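Local coordinates for stress-induced-phosphoprotein 1 (Caenorhabditis elegans, PDB 4GCN), which is a co-chaperone, here its N-terminal TPR domain, that forms a complex with Hsp70 and Hsp90, binding Hsp90 and inhibiting its ATPase activity, at residues 19-23 and 24-28. Numbering follows the deposited sequence. Where two conformers were deposited one is given.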
# COMPACT_ATOMS: atom_id res chain seq x y z
N TYR A 19 -2.47 -8.72 -12.05
CA TYR A 19 -3.20 -8.60 -10.82
C TYR A 19 -4.67 -8.74 -11.05
O TYR A 19 -5.34 -9.43 -10.29
CB TYR A 19 -2.93 -7.27 -10.14
CG TYR A 19 -3.72 -7.00 -8.87
CD1 TYR A 19 -3.67 -7.86 -7.78
CD2 TYR A 19 -4.49 -5.84 -8.74
CE1 TYR A 19 -4.37 -7.60 -6.60
CE2 TYR A 19 -5.16 -5.57 -7.54
CZ TYR A 19 -5.11 -6.46 -6.50
OH TYR A 19 -5.81 -6.22 -5.37
N LYS A 20 -5.14 -8.16 -12.15
CA LYS A 20 -6.54 -8.23 -12.55
C LYS A 20 -7.01 -9.64 -12.89
O LYS A 20 -8.19 -9.95 -12.82
CB LYS A 20 -6.78 -7.33 -13.76
CG LYS A 20 -6.72 -5.85 -13.45
CD LYS A 20 -6.91 -5.11 -14.76
CE LYS A 20 -6.84 -3.61 -14.61
NZ LYS A 20 -7.02 -3.06 -15.99
N GLN A 21 -6.08 -10.51 -13.27
CA GLN A 21 -6.45 -11.92 -13.57
C GLN A 21 -6.20 -12.84 -12.38
O GLN A 21 -6.33 -14.07 -12.49
CB GLN A 21 -5.67 -12.47 -14.77
CG GLN A 21 -5.97 -11.71 -16.03
CD GLN A 21 -5.09 -12.17 -17.15
OE1 GLN A 21 -5.40 -13.14 -17.81
NE2 GLN A 21 -4.01 -11.45 -17.38
N LYS A 22 -5.83 -12.24 -11.26
CA LYS A 22 -5.49 -13.01 -10.08
C LYS A 22 -4.27 -13.87 -10.31
O LYS A 22 -4.12 -14.92 -9.68
CB LYS A 22 -6.65 -13.89 -9.63
CG LYS A 22 -7.55 -13.33 -8.58
CD LYS A 22 -8.41 -12.20 -9.00
CE LYS A 22 -9.70 -12.17 -8.15
NZ LYS A 22 -9.86 -10.75 -7.66
N ASP A 23 -3.36 -13.39 -11.15
CA ASP A 23 -2.10 -14.02 -11.30
C ASP A 23 -1.14 -13.26 -10.41
O ASP A 23 -0.41 -12.38 -10.86
CB ASP A 23 -1.60 -13.95 -12.72
CG ASP A 23 -0.36 -14.77 -12.92
OD1 ASP A 23 0.38 -15.02 -11.94
OD2 ASP A 23 -0.11 -15.11 -14.08
N PHE A 24 -1.15 -13.61 -9.14
CA PHE A 24 -0.38 -12.82 -8.18
C PHE A 24 1.14 -12.91 -8.30
O PHE A 24 1.84 -11.91 -8.04
CB PHE A 24 -0.81 -13.09 -6.73
CG PHE A 24 -2.31 -12.96 -6.50
CD1 PHE A 24 -2.98 -11.85 -6.85
CD2 PHE A 24 -3.03 -14.00 -5.92
CE1 PHE A 24 -4.35 -11.72 -6.64
CE2 PHE A 24 -4.39 -13.89 -5.71
CZ PHE A 24 -5.04 -12.74 -6.08
N GLU A 25 1.65 -14.07 -8.68
CA GLU A 25 3.09 -14.25 -8.89
C GLU A 25 3.66 -13.30 -9.96
O GLU A 25 4.66 -12.62 -9.75
CB GLU A 25 3.40 -15.71 -9.29
CG GLU A 25 3.28 -16.73 -8.18
CD GLU A 25 1.86 -16.96 -7.68
OE1 GLU A 25 0.89 -16.86 -8.50
OE2 GLU A 25 1.72 -17.23 -6.45
N LYS A 26 2.99 -13.27 -11.10
CA LYS A 26 3.37 -12.43 -12.24
C LYS A 26 3.20 -10.95 -11.87
O LYS A 26 4.03 -10.10 -12.29
CB LYS A 26 2.48 -12.84 -13.47
CG LYS A 26 2.49 -12.04 -14.78
CD LYS A 26 1.36 -12.51 -15.76
CE LYS A 26 1.01 -11.58 -16.96
NZ LYS A 26 -0.44 -11.15 -17.31
N ALA A 27 2.20 -10.64 -11.06
CA ALA A 27 1.95 -9.24 -10.63
C ALA A 27 3.15 -8.76 -9.86
O ALA A 27 3.65 -7.68 -10.13
CB ALA A 27 0.72 -9.11 -9.78
N HIS A 28 3.61 -9.59 -8.91
CA HIS A 28 4.82 -9.26 -8.13
C HIS A 28 6.07 -9.08 -9.01
O HIS A 28 6.87 -8.16 -8.74
CB HIS A 28 5.09 -10.33 -7.08
CG HIS A 28 4.22 -10.22 -5.85
ND1 HIS A 28 4.25 -9.14 -5.02
CD2 HIS A 28 3.34 -11.13 -5.29
CE1 HIS A 28 3.40 -9.34 -4.01
NE2 HIS A 28 2.83 -10.56 -4.17
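The backbone of K22 lies over one face of the F24 ring: K22 CA makes a CH-pi contact 4.2 Å from the ring centroid, and K22 O sits 3.9 Å above the ring plane. At the ring's edge Y19 CD1 approaches F24 CE1 to 4.1 Å. K22 runs alongside F24, its CG 3.6 Å from F24 CZ, before its ammonium pairs with E54 of helix 42-54, which also touches both aromatic side chains. The positive phi of K22 (64°) makes it the C-prime residue of the Schellman motif that ends helix 3-20. D23 then N-caps helix 24-37. Its CG is anti to the backbone N (chi1 -172°), so that OD1 accepts the capping hydrogen bond of K26 N (3.3 Å), a donor that stands 55° out of the carboxylate plane. D23 O accepts from A27 N at 3.1 Å, while A27 CB packs on Y19 CB. The aliphatic part of K26 crosses the carboxylate, with CD 3.4 Å from D23 OD2. Helix stop and helix start thus meet within the predicted first TPR repeat, in the tight turn between helices 3-20 and 24-37; the D23 charge probably interacts favourably with the N-terminal end of the latter.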